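Long-range contacts in thymine dioxygenase (Neurospora crassa, PDB 5C3Q), which probably catalyses the iron- and 2-oxoglutarate-dependent oxidation of the methyl group of thymine: residues 152-157 and 189-194; 61-66 and 289-294; 121-126 and 135-140; 220-225 and 293-298. All coordinates share one frame; numbering follows the deposited sequence.

Contact 1. Residues 152-157 and 189-194; sequences NNFFDQ and NILRLL. With AKG (2-oxoglutaric acid), chain F; TDR (thymine), chain G; EDO (1,2-ethanediol), chain I.
Phe-154 and Phe-155 on helix 147-173 pack against Leu-191 and Asn-189 where strand 190-200 begins. This is helix-on-sheet packing on the double-stranded beta-helix of the 2-oxoglutarate dioxygenases. No hydrogen bond joins the two segments. Phe-154 presents a ring edge: its CD2 is 3.7 Å from Leu-191 CD1, which lies close to the ring plane. The two side chains are roughly perpendicular. Phe-155 instead lies alongside Leu-191, the two pointing opposite ways, with CD2 4.0 Å from Leu-191 CB. The Phe-155 CG is anti to the backbone N (chi1 -173°), which carries the ring out to the strand backbone. There its edge faces a carbonyl, with Phe-155 CE2 3.4 Å from Asn-189 O.

A second layer fixes these groups. Phe-154 meets Phe-226 edge-to-face, and Phe-155 meets Tyr-293 in the same way. The Asn-189 amide bonds to Tyr-293 OH and to the backbone N of Asn-296.

The next strand residue, Arg-192, points to the other side of the sheet, into the active site. The C6 edge of thymine points at one face of its guanidinium, the planes nearly perpendicular, with Arg-192 NH2 3.5 Å from C6 of thymine. Glu-124 holds NE in a salt bridge. At the guanidinium edge, Arg-192 NH1 gives a hydrogen bond of 2.9 Å to O2 of 2-oxoglutarate, and that oxygen lies in the guanidinium plane.

Contact 2. Residues 61-66 and 289-294; sequences EHVFNT and YSIAYF. With TDR (thymine), chain G; AKG (2-oxoglutaric acid), chain F.
The double-stranded beta-helix is flanked here by helix 57-71, whose Val-63 and Phe-64 press on Tyr-289 and Ile-291 of strand 284-295. The contact is apolar, and no hydrogen bond crosses it. The delta methyl of Ile-291 sits over one face of the Phe-64 ring. This is a CH-pi contact, with Ile-291 CD1 3.9 Å from the centroid of the Phe-64 ring and 23° off its normal. The same methyl touches Val-63 CG1 at 3.6 Å, so Ile-291 fits against two neighbouring helix residues. The CD2 rim of the Phe-64 ring runs past Tyr-289, with Phe-64 CD2 3.8 Å from Tyr-289 CB. Tyr-289 O lies at the ring edge, 3.5 Å from Phe-64 CE2. The Tyr-289 ring turns off to stack on His-195.

Alternate strand residues point into the active site. Ser-290 OG donates a hydrogen bond of 2.7 Å to O4 of 2-oxoglutarate. A chi1 of 65° turns this hydroxyl to the cosubstrate. Phe-294 lies flat under thymine, whose C4 is 3.4 Å above the ring plane and over its centre. Without the ring, as with an alanine at Phe-294, this face of the base is likely to lose its aromatic floor, and thymine could shift or tilt. Arg-288 and Tyr-196 also bond to 2-oxoglutarate. Arg-288, Tyr-289 and Ser-290 form the Arg-X-Ser motif typical of this dioxygenase family, which grips the distal carboxylate of the cosubstrate.

Contact 3. Residues 121-126 and 135-140; sequences ESYEIG and NPWPAE. With EDO (1,2-ethanediol), chain I.
Asn-135 pairs with Gly-126, and Tyr-123 reaches Pro-136, so the loop after strand 121-125 folds back beside the strand. The strand belongs to the large sheet of the double-stranded beta-helix fold. Pro-136 is the centre of an inverse gamma turn in the loop. Followed outward, the Asn-135 side chain starts with CB over one face of its near neighbour, the Trp-137 indole. CG then brings the amide alongside the backbone of Gly-126. OD1 accepts from Gly-126 N at 2.9 Å, and Asn-135 ND2 donates to Gly-126 O at 2.8 Å. Both bonds are fairly straight, at 159° and 163°. The amide thus grips the N-H and C=O of one residue, as a neighbouring strand might. ND2 also bonds to Glu-128, which takes the indole N-H of Trp-137 as well.

Beside this, Ile-125 lies across the indole, with its CG2 3.7 Å from Trp-137 CH2. Tyr-123 has CG anti to the backbone N (chi1 180°), which extends the ring towards the loop. Tyr-123 OH passes Pro-138 CD at 3.7 Å. Tyr-123 OH donates to Pro-136 O at 2.7 Å, from above the carbonyl plane.

Contact 4. Residues 220-225 and 293-298; sequences GSITLL and YFCNPN. With TDR (thymine), chain G; AKG (2-oxoglutaric acid), chain F.
Cys-295 SG touches both Ile-222 and Leu-224, 3.7 Å from Ile-222 CG1 and 4.1 Å from Leu-224 CG. Leu-224 also runs beside Tyr-293, pointing the same way, with its CD1 3.9 Å from Tyr-293 CD2. These side chains share one face of the sheet, where Tyr-293 and Cys-295 touch helix 147-173.

Around them runs an antiparallel ladder. Leu-224 and Tyr-293 form a hydrogen-bonded pair: Leu-224 N reaches Tyr-293 O at 2.9 Å, and Tyr-293 N reaches Leu-224 O at 2.8 Å. Towards Gly-220 the pairing is interrupted by a classic beta bulge, in which Ser-221 and Ile-222 both face Cys-295. Ser-221 N donates to Cys-295 O at 2.8 Å, and its OG adds a weak bond to the same oxygen.

Thr-223 and Phe-294 are a non-hydrogen-bonded pair on the other face. Phe-294 CG is anti to the carbonyl carbon (chi1 -60°), which lays the ring beside Thr-223. Thr-223 OG1 is at the ring edge, 3.4 Å from Phe-294 CD1. A glycine at Phe-294 removes the ring, which would probably open a gap between Thr-223 and the bound ligands. Thr-223 OG1 bonds to Asp-218, a ligand of the bound nickel, and accepts from a water that also donates to Cys-295 O. The chemistry is two-sided: an apolar face towards the helix, and a mixed one, where the Thr-223 hydroxyl beside the Phe-294 ring probably helps orient a metal ligand.

From the N terminus, helix residues 61-66 open contact 2, which closes only at 289-294. Contact 3 lies wholly within that span and closes a short loop after strand 121-125. Contact 1 follows in series, joining helix 147-173 to strand 190-200, also within the span. Contact 4 opens next at 220-225 and ends at 293-298, sharing Tyr-293 and Phe-294 with contact 2. Strands 222-227, 284-295, 190-200 and 121-125 are successive neighbours in one sheet, so all four contacts meet there. Helices 57-71 and 147-173 pack on it, while contacts 1, 2 and 4 reach thymine and 2-oxoglutarate.

Contact 1. Residues 152-157 and 189-194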
# COMPACT_ATOMS: atom_id res chain seq x y z
N ASN A 152 -1.43 12.17 12.09
CA ASN A 152 0.01 12.31 12.36
C ASN A 152 0.51 11.24 13.33
O ASN A 152 1.60 10.69 13.15
CB ASN A 152 0.33 13.71 12.90
CG ASN A 152 0.40 14.75 11.80
OD1 ASN A 152 0.58 14.42 10.62
ND2 ASN A 152 0.26 16.01 12.17
N ASN A 153 -0.29 10.96 14.36
CA ASN A 153 0.00 9.87 15.29
C ASN A 153 0.08 8.54 14.55
O ASN A 153 1.05 7.80 14.69
CB ASN A 153 -1.08 9.81 16.38
CG ASN A 153 -0.76 8.83 17.49
OD1 ASN A 153 0.25 8.13 17.46
ND2 ASN A 153 -1.62 8.79 18.50
N PHE A 154 -0.93 8.26 13.73
CA PHE A 154 -0.96 7.03 12.94
C PHE A 154 0.23 6.96 11.98
O PHE A 154 0.86 5.91 11.86
CB PHE A 154 -2.27 6.92 12.17
CG PHE A 154 -2.48 5.58 11.53
CD1 PHE A 154 -2.69 4.45 12.32
CD2 PHE A 154 -2.49 5.44 10.15
CE1 PHE A 154 -2.89 3.21 11.74
CE2 PHE A 154 -2.69 4.20 9.57
CZ PHE A 154 -2.89 3.08 10.36
N PHE A 155 0.54 8.07 11.32
CA PHE A 155 1.70 8.14 10.41
C PHE A 155 2.99 7.68 11.11
O PHE A 155 3.73 6.85 10.56
CB PHE A 155 1.86 9.57 9.87
CG PHE A 155 2.92 9.71 8.80
CD1 PHE A 155 4.26 9.81 9.13
CD2 PHE A 155 2.57 9.75 7.46
CE1 PHE A 155 5.23 9.94 8.15
CE2 PHE A 155 3.53 9.88 6.47
CZ PHE A 155 4.87 9.98 6.82
N ASP A 156 3.24 8.20 12.30
CA ASP A 156 4.47 7.89 13.06
C ASP A 156 4.50 6.44 13.58
O ASP A 156 5.56 5.83 13.62
CB ASP A 156 4.66 8.88 14.21
CG ASP A 156 5.00 10.28 13.72
OD1 ASP A 156 5.40 10.43 12.54
OD2 ASP A 156 4.87 11.24 14.51
N GLN A 157 3.35 5.90 13.94
CA GLN A 157 3.27 4.50 14.35
C GLN A 157 3.50 3.53 13.18
O GLN A 157 4.14 2.49 13.35
CB GLN A 157 1.93 4.21 15.03
CG GLN A 157 1.81 4.92 16.37
CD GLN A 157 0.60 4.46 17.16
OE1 GLN A 157 0.29 3.27 17.22
NE2 GLN A 157 -0.09 5.41 17.79
N ASN A 189 7.31 8.64 3.78
CA ASN A 189 6.23 7.72 3.49
C ASN A 189 4.95 8.48 3.15
O ASN A 189 4.85 9.69 3.39
CB ASN A 189 6.01 6.83 4.72
CG ASN A 189 7.28 6.11 5.14
OD1 ASN A 189 8.09 5.71 4.29
ND2 ASN A 189 7.48 5.97 6.44
N ILE A 190 3.98 7.78 2.57
CA ILE A 190 2.70 8.38 2.22
C ILE A 190 1.56 7.58 2.85
O ILE A 190 1.44 6.37 2.63
CB ILE A 190 2.50 8.49 0.69
CG1 ILE A 190 3.53 9.46 0.08
CG2 ILE A 190 1.09 8.93 0.34
CD1 ILE A 190 3.32 10.92 0.43
N LEU A 191 0.75 8.27 3.64
CA LEU A 191 -0.43 7.69 4.26
C LEU A 191 -1.62 7.96 3.34
O LEU A 191 -2.07 9.10 3.23
CB LEU A 191 -0.64 8.29 5.65
CG LEU A 191 -1.92 8.01 6.43
CD1 LEU A 191 -2.12 6.53 6.66
CD2 LEU A 191 -1.87 8.76 7.76
N ARG A 192 -2.09 6.91 2.66
CA ARG A 192 -3.22 7.02 1.75
C ARG A 192 -4.50 6.49 2.38
O ARG A 192 -4.66 5.27 2.57
CB ARG A 192 -2.93 6.28 0.44
CG ARG A 192 -4.06 6.36 -0.58
CD ARG A 192 -3.80 5.49 -1.79
NE ARG A 192 -3.29 6.26 -2.92
CZ ARG A 192 -3.06 5.77 -4.14
NH1 ARG A 192 -3.29 4.48 -4.41
NH2 ARG A 192 -2.60 6.57 -5.10
N LEU A 193 -5.41 7.40 2.72
CA LEU A 193 -6.75 7.05 3.16
C LEU A 193 -7.59 6.77 1.91
O LEU A 193 -7.57 7.56 0.97
CB LEU A 193 -7.37 8.21 3.95
CG LEU A 193 -6.55 8.75 5.12
CD1 LEU A 193 -7.32 9.85 5.82
CD2 LEU A 193 -6.19 7.65 6.11
N LEU A 194 -8.32 5.66 1.92
CA LEU A 194 -9.14 5.25 0.78
C LEU A 194 -10.59 5.03 1.19
O LEU A 194 -10.88 4.41 2.21
CB LEU A 194 -8.60 3.97 0.15
CG LEU A 194 -7.33 4.13 -0.68
CD1 LEU A 194 -6.52 2.84 -0.72
CD2 LEU A 194 -7.68 4.60 -2.09
C1 AKG F . -3.34 0.97 -3.26
O1 AKG F . -2.21 0.95 -3.81
O2 AKG F . -3.87 2.04 -2.90
C2 AKG F . -4.06 -0.29 -3.04
O5 AKG F . -3.63 -1.33 -3.53
C3 AKG F . -5.33 -0.30 -2.20
C4 AKG F . -5.82 -1.72 -1.96
C5 AKG F . -7.03 -1.75 -1.07
O3 AKG F . -7.25 -2.80 -0.42
O4 AKG F . -7.79 -0.76 -1.00
N1 TDR G . 1.17 6.23 -4.64
C2 TDR G . 2.42 6.09 -3.92
O2 TDR G . 2.92 7.06 -3.39
N3 TDR G . 3.06 4.80 -3.83
C4 TDR G . 2.47 3.65 -4.45
O4 TDR G . 3.03 2.58 -4.35
C5 TDR G . 1.20 3.79 -5.19
CM5 TDR G . 0.54 2.62 -5.85
C6 TDR G . 0.56 5.10 -5.27
C1 EDO I . -3.15 10.59 -6.17
O1 EDO I . -3.15 9.34 -5.47
C2 EDO I . -3.92 10.47 -7.47
O2 EDO I . -3.07 10.04 -8.54

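Contact 2. Residues 61-66 and 289-294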
# COMPACT_ATOMS: atom_id res chain seq x y z
N GLU A 61 -9.29 1.37 14.80
CA GLU A 61 -10.73 1.60 14.64
C GLU A 61 -11.06 3.10 14.65
O GLU A 61 -11.83 3.58 13.82
CB GLU A 61 -11.49 0.88 15.76
CG GLU A 61 -12.96 0.64 15.47
CD GLU A 61 -13.66 -0.12 16.58
OE1 GLU A 61 -13.02 -0.99 17.22
OE2 GLU A 61 -14.85 0.15 16.82
N HIS A 62 -10.45 3.83 15.58
CA HIS A 62 -10.59 5.28 15.66
C HIS A 62 -10.07 5.97 14.39
O HIS A 62 -10.72 6.88 13.86
CB HIS A 62 -9.84 5.81 16.90
CG HIS A 62 -9.81 7.30 16.99
ND1 HIS A 62 -10.94 8.06 17.21
CD2 HIS A 62 -8.78 8.18 16.92
CE1 HIS A 62 -10.60 9.34 17.26
NE2 HIS A 62 -9.30 9.44 17.09
N VAL A 63 -8.92 5.53 13.90
CA VAL A 63 -8.34 6.09 12.67
C VAL A 63 -9.28 5.90 11.48
O VAL A 63 -9.50 6.84 10.71
CB VAL A 63 -6.94 5.50 12.38
CG1 VAL A 63 -6.46 5.84 10.97
CG2 VAL A 63 -5.93 6.00 13.41
N PHE A 64 -9.85 4.70 11.36
CA PHE A 64 -10.85 4.43 10.31
C PHE A 64 -12.10 5.30 10.45
O PHE A 64 -12.61 5.81 9.46
CB PHE A 64 -11.25 2.94 10.30
CG PHE A 64 -10.40 2.10 9.40
CD1 PHE A 64 -9.15 1.66 9.82
CD2 PHE A 64 -10.84 1.73 8.14
CE1 PHE A 64 -8.36 0.88 9.00
CE2 PHE A 64 -10.05 0.95 7.31
CZ PHE A 64 -8.81 0.53 7.74
N ASN A 65 -12.60 5.45 11.67
CA ASN A 65 -13.74 6.35 11.93
C ASN A 65 -13.41 7.79 11.56
O ASN A 65 -14.25 8.50 10.99
CB ASN A 65 -14.15 6.29 13.41
CG ASN A 65 -14.83 4.98 13.79
OD1 ASN A 65 -15.55 4.38 12.99
ND2 ASN A 65 -14.63 4.55 15.03
N THR A 66 -12.20 8.23 11.87
CA THR A 66 -11.74 9.57 11.53
C THR A 66 -11.63 9.76 10.02
O THR A 66 -12.00 10.81 9.49
CB THR A 66 -10.38 9.87 12.21
OG1 THR A 66 -10.47 9.58 13.61
CG2 THR A 66 -9.99 11.33 12.03
N TYR A 289 -13.70 0.85 3.21
CA TYR A 289 -12.62 1.70 3.67
C TYR A 289 -11.35 0.89 3.78
O TYR A 289 -11.35 -0.23 4.30
CB TYR A 289 -12.93 2.31 5.03
CG TYR A 289 -14.08 3.27 5.00
CD1 TYR A 289 -13.89 4.60 4.67
CD2 TYR A 289 -15.37 2.83 5.28
CE1 TYR A 289 -14.95 5.49 4.62
CE2 TYR A 289 -16.44 3.71 5.24
CZ TYR A 289 -16.23 5.04 4.91
OH TYR A 289 -17.28 5.91 4.87
N SER A 290 -10.26 1.46 3.28
CA SER A 290 -8.94 0.92 3.54
C SER A 290 -7.96 2.06 3.73
O SER A 290 -8.25 3.23 3.41
CB SER A 290 -8.49 -0.00 2.40
OG SER A 290 -8.33 0.71 1.19
N ILE A 291 -6.80 1.72 4.28
CA ILE A 291 -5.72 2.66 4.46
C ILE A 291 -4.45 1.99 3.95
O ILE A 291 -4.04 0.94 4.46
CB ILE A 291 -5.56 3.06 5.94
CG1 ILE A 291 -6.87 3.63 6.48
CG2 ILE A 291 -4.42 4.06 6.09
CD1 ILE A 291 -6.85 3.98 7.96
N ALA A 292 -3.84 2.60 2.94
CA ALA A 292 -2.56 2.15 2.42
C ALA A 292 -1.47 3.09 2.90
O ALA A 292 -1.46 4.28 2.56
CB ALA A 292 -2.58 2.10 0.90
N TYR A 293 -0.55 2.56 3.71
CA TYR A 293 0.61 3.32 4.12
C TYR A 293 1.81 2.90 3.27
O TYR A 293 2.41 1.84 3.48
CB TYR A 293 0.88 3.12 5.62
CG TYR A 293 1.95 4.01 6.18
CD1 TYR A 293 1.66 5.29 6.63
CD2 TYR A 293 3.27 3.57 6.27
CE1 TYR A 293 2.64 6.11 7.16
CE2 TYR A 293 4.26 4.38 6.79
CZ TYR A 293 3.94 5.66 7.24
OH TYR A 293 4.92 6.47 7.76
N PHE A 294 2.13 3.73 2.28
CA PHE A 294 3.23 3.46 1.36
C PHE A 294 4.54 3.81 2.04
O PHE A 294 4.78 4.98 2.37
CB PHE A 294 3.09 4.28 0.08
CG PHE A 294 1.83 4.00 -0.69
CD1 PHE A 294 1.57 2.72 -1.16
CD2 PHE A 294 0.92 5.00 -0.95
CE1 PHE A 294 0.42 2.46 -1.88
CE2 PHE A 294 -0.23 4.75 -1.67
CZ PHE A 294 -0.49 3.47 -2.13
N1 TDR G . 1.17 6.23 -4.64
C2 TDR G . 2.42 6.09 -3.92
O2 TDR G . 2.92 7.06 -3.39
N3 TDR G . 3.06 4.80 -3.83
C4 TDR G . 2.47 3.65 -4.45
O4 TDR G . 3.03 2.58 -4.35
C5 TDR G . 1.20 3.79 -5.19
CM5 TDR G . 0.54 2.62 -5.85
C6 TDR G . 0.56 5.10 -5.27
C1 AKG F . -3.34 0.97 -3.26
O1 AKG F . -2.21 0.95 -3.81
O2 AKG F . -3.87 2.04 -2.90
C2 AKG F . -4.06 -0.29 -3.04
O5 AKG F . -3.63 -1.33 -3.53
C3 AKG F . -5.33 -0.30 -2.20
C4 AKG F . -5.82 -1.72 -1.96
C5 AKG F . -7.03 -1.75 -1.07
O3 AKG F . -7.25 -2.80 -0.42
O4 AKG F . -7.79 -0.76 -1.00

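Contact 3. Residues 121-126 and 135-140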
# COMPACT_ATOMS: atom_id res chain seq x y z
N GLU A 121 -12.18 7.21 -3.84
CA GLU A 121 -11.57 8.51 -3.56
C GLU A 121 -10.47 8.30 -2.53
O GLU A 121 -10.48 7.32 -1.79
CB GLU A 121 -12.61 9.54 -3.08
CG GLU A 121 -13.48 9.09 -1.92
CD GLU A 121 -14.54 10.11 -1.53
OE1 GLU A 121 -14.41 11.31 -1.86
OE2 GLU A 121 -15.50 9.71 -0.85
N SER A 122 -9.51 9.21 -2.52
CA SER A 122 -8.36 9.07 -1.64
C SER A 122 -7.88 10.42 -1.09
O SER A 122 -8.14 11.47 -1.68
CB SER A 122 -7.21 8.37 -2.36
OG SER A 122 -6.73 9.15 -3.45
N TYR A 123 -7.21 10.35 0.05
CA TYR A 123 -6.58 11.51 0.64
C TYR A 123 -5.21 11.08 1.16
O TYR A 123 -5.10 10.17 1.99
CB TYR A 123 -7.44 12.06 1.77
CG TYR A 123 -6.84 13.27 2.44
CD1 TYR A 123 -6.87 14.52 1.83
CD2 TYR A 123 -6.24 13.17 3.69
CE1 TYR A 123 -6.31 15.63 2.44
CE2 TYR A 123 -5.68 14.27 4.31
CZ TYR A 123 -5.72 15.50 3.68
OH TYR A 123 -5.16 16.59 4.30
N GLU A 124 -4.17 11.75 0.68
CA GLU A 124 -2.79 11.37 0.98
C GLU A 124 -2.05 12.38 1.86
O GLU A 124 -2.10 13.59 1.63
CB GLU A 124 -2.05 11.11 -0.32
CG GLU A 124 -2.50 9.80 -0.96
CD GLU A 124 -2.11 9.67 -2.42
OE1 GLU A 124 -1.66 8.57 -2.81
OE2 GLU A 124 -2.28 10.65 -3.17
N ILE A 125 -1.38 11.83 2.87
CA ILE A 125 -0.67 12.60 3.88
C ILE A 125 0.79 12.15 3.87
O ILE A 125 1.06 10.95 3.93
CB ILE A 125 -1.27 12.32 5.28
CG1 ILE A 125 -2.70 12.85 5.36
CG2 ILE A 125 -0.42 12.94 6.38
CD1 ILE A 125 -3.56 12.11 6.37
N GLY A 126 1.71 13.10 3.78
CA GLY A 126 3.15 12.83 3.87
C GLY A 126 3.66 13.23 5.24
O GLY A 126 2.88 13.67 6.08
N ASN A 135 1.53 19.42 4.03
CA ASN A 135 0.28 18.68 3.91
C ASN A 135 -0.91 19.63 3.84
O ASN A 135 -1.02 20.54 4.67
CB ASN A 135 0.10 17.73 5.10
CG ASN A 135 1.01 16.52 5.03
OD1 ASN A 135 1.19 15.93 3.97
ND2 ASN A 135 1.59 16.15 6.17
N PRO A 136 -1.82 19.44 2.86
CA PRO A 136 -3.01 20.29 2.79
C PRO A 136 -4.11 19.78 3.73
O PRO A 136 -5.04 19.10 3.29
CB PRO A 136 -3.43 20.18 1.32
CG PRO A 136 -2.98 18.81 0.92
CD PRO A 136 -1.75 18.49 1.73
N TRP A 137 -4.00 20.12 5.01
CA TRP A 137 -4.97 19.66 6.01
C TRP A 137 -6.28 20.41 5.86
O TRP A 137 -6.27 21.61 5.56
CB TRP A 137 -4.43 19.87 7.42
CG TRP A 137 -3.19 19.09 7.74
CD1 TRP A 137 -1.92 19.56 7.81
CD2 TRP A 137 -3.12 17.69 8.05
NE1 TRP A 137 -1.05 18.55 8.14
CE2 TRP A 137 -1.76 17.39 8.30
CE3 TRP A 137 -4.07 16.66 8.15
CZ2 TRP A 137 -1.33 16.11 8.63
CZ3 TRP A 137 -3.63 15.38 8.48
CH2 TRP A 137 -2.27 15.12 8.72
N PRO A 138 -7.42 19.73 6.07
CA PRO A 138 -8.71 20.42 6.04
C PRO A 138 -8.94 21.18 7.34
O PRO A 138 -8.26 20.91 8.33
CB PRO A 138 -9.71 19.28 5.89
CG PRO A 138 -9.06 18.14 6.61
CD PRO A 138 -7.57 18.32 6.47
N ALA A 139 -9.89 22.11 7.34
CA ALA A 139 -10.20 22.90 8.53
C ALA A 139 -10.76 22.00 9.64
O ALA A 139 -11.56 21.10 9.37
CB ALA A 139 -11.18 24.01 8.20
N GLU A 140 -10.33 22.26 10.87
CA GLU A 140 -10.73 21.46 12.03
C GLU A 140 -11.99 22.04 12.67
O GLU A 140 -11.90 22.86 13.59
CB GLU A 140 -9.59 21.44 13.06
CG GLU A 140 -8.29 20.79 12.57
CD GLU A 140 -8.10 19.36 13.08
OE1 GLU A 140 -8.40 19.10 14.26
OE2 GLU A 140 -7.62 18.51 12.30
C1 EDO I . -3.15 10.59 -6.17
O1 EDO I . -3.15 9.34 -5.47
C2 EDO I . -3.92 10.47 -7.47
O2 EDO I . -3.07 10.04 -8.54

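Contact 4. Residues 220-225 and 293-298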
# COMPACT_ATOMS: atom_id res chain seq x y z
N GLY A 220 7.21 1.51 -3.73
CA GLY A 220 8.24 1.74 -2.71
C GLY A 220 8.89 0.50 -2.13
O GLY A 220 9.12 -0.49 -2.83
N SER A 221 9.21 0.56 -0.83
CA SER A 221 9.85 -0.56 -0.14
C SER A 221 8.79 -1.58 0.26
O SER A 221 8.81 -2.72 -0.22
CB SER A 221 10.63 -0.07 1.09
OG SER A 221 9.82 0.77 1.91
N ILE A 222 7.89 -1.17 1.15
CA ILE A 222 6.71 -1.97 1.50
C ILE A 222 5.46 -1.09 1.61
O ILE A 222 5.54 0.14 1.71
CB ILE A 222 6.89 -2.77 2.82
CG1 ILE A 222 6.98 -1.84 4.03
CG2 ILE A 222 8.12 -3.68 2.75
CD1 ILE A 222 7.04 -2.56 5.37
N THR A 223 4.31 -1.74 1.59
CA THR A 223 3.05 -1.08 1.85
C THR A 223 2.38 -1.79 3.00
O THR A 223 2.34 -3.02 3.04
CB THR A 223 2.13 -1.09 0.62
OG1 THR A 223 2.78 -0.42 -0.47
CG2 THR A 223 0.80 -0.39 0.91
N LEU A 224 1.88 -1.01 3.96
CA LEU A 224 1.09 -1.54 5.06
C LEU A 224 -0.35 -1.25 4.70
O LEU A 224 -0.76 -0.09 4.66
CB LEU A 224 1.47 -0.86 6.38
CG LEU A 224 2.96 -0.84 6.70
CD1 LEU A 224 3.23 0.04 7.92
CD2 LEU A 224 3.49 -2.24 6.92
N LEU A 225 -1.12 -2.30 4.41
CA LEU A 225 -2.51 -2.16 3.99
C LEU A 225 -3.46 -2.63 5.07
O LEU A 225 -3.50 -3.81 5.41
CB LEU A 225 -2.77 -2.93 2.69
CG LEU A 225 -4.21 -2.75 2.18
CD1 LEU A 225 -4.39 -1.38 1.53
CD2 LEU A 225 -4.58 -3.85 1.21
N TYR A 293 -0.55 2.56 3.71
CA TYR A 293 0.61 3.32 4.12
C TYR A 293 1.81 2.90 3.27
O TYR A 293 2.41 1.84 3.48
CB TYR A 293 0.88 3.12 5.62
CG TYR A 293 1.95 4.01 6.18
CD1 TYR A 293 1.66 5.29 6.63
CD2 TYR A 293 3.27 3.57 6.27
CE1 TYR A 293 2.64 6.11 7.16
CE2 TYR A 293 4.26 4.38 6.79
CZ TYR A 293 3.94 5.66 7.24
OH TYR A 293 4.92 6.47 7.76
N PHE A 294 2.13 3.73 2.28
CA PHE A 294 3.23 3.46 1.36
C PHE A 294 4.54 3.81 2.04
O PHE A 294 4.78 4.98 2.37
CB PHE A 294 3.09 4.28 0.08
CG PHE A 294 1.83 4.00 -0.69
CD1 PHE A 294 1.57 2.72 -1.16
CD2 PHE A 294 0.92 5.00 -0.95
CE1 PHE A 294 0.42 2.46 -1.88
CE2 PHE A 294 -0.23 4.75 -1.67
CZ PHE A 294 -0.49 3.47 -2.13
N CYS A 295 5.38 2.81 2.27
CA CYS A 295 6.70 3.03 2.83
C CYS A 295 7.73 3.14 1.71
O CYS A 295 7.69 2.38 0.73
CB CYS A 295 7.09 1.90 3.78
SG CYS A 295 5.89 1.58 5.08
N ASN A 296 8.65 4.09 1.87
CA ASN A 296 9.70 4.33 0.90
C ASN A 296 11.06 4.43 1.58
O ASN A 296 11.14 4.83 2.74
CB ASN A 296 9.44 5.64 0.16
CG ASN A 296 8.15 5.61 -0.65
OD1 ASN A 296 7.97 4.74 -1.50
ND2 ASN A 296 7.26 6.56 -0.41
N PRO A 297 12.14 4.10 0.85
CA PRO A 297 13.45 4.51 1.35
C PRO A 297 13.50 6.03 1.43
O PRO A 297 12.68 6.71 0.80
CB PRO A 297 14.42 4.00 0.28
CG PRO A 297 13.65 3.04 -0.55
CD PRO A 297 12.22 3.45 -0.46
N ASN A 298 14.44 6.56 2.21
CA ASN A 298 14.67 8.00 2.25
C ASN A 298 14.83 8.49 0.82
O ASN A 298 15.50 7.83 0.02
CB ASN A 298 15.92 8.33 3.06
CG ASN A 298 15.87 7.78 4.48
OD1 ASN A 298 14.80 7.52 5.02
ND2 ASN A 298 17.03 7.60 5.09
N1 TDR G . 1.17 6.23 -4.64
C2 TDR G . 2.42 6.09 -3.92
O2 TDR G . 2.92 7.06 -3.39
N3 TDR G . 3.06 4.80 -3.83
C4 TDR G . 2.47 3.65 -4.45
O4 TDR G . 3.03 2.58 -4.35
C5 TDR G . 1.20 3.79 -5.19
CM5 TDR G . 0.54 2.62 -5.85
C6 TDR G . 0.56 5.10 -5.27
C1 AKG F . -3.34 0.97 -3.26
O1 AKG F . -2.21 0.95 -3.81
O2 AKG F . -3.87 2.04 -2.90
C2 AKG F . -4.06 -0.29 -3.04
O5 AKG F . -3.63 -1.33 -3.53
C3 AKG F . -5.33 -0.30 -2.20
C4 AKG F . -5.82 -1.72 -1.96
C5 AKG F . -7.03 -1.75 -1.07
O3 AKG F . -7.25 -2.80 -0.42
O4 AKG F . -7.79 -0.76 -1.00
O HOH W 1 5.35 1.46 -1.17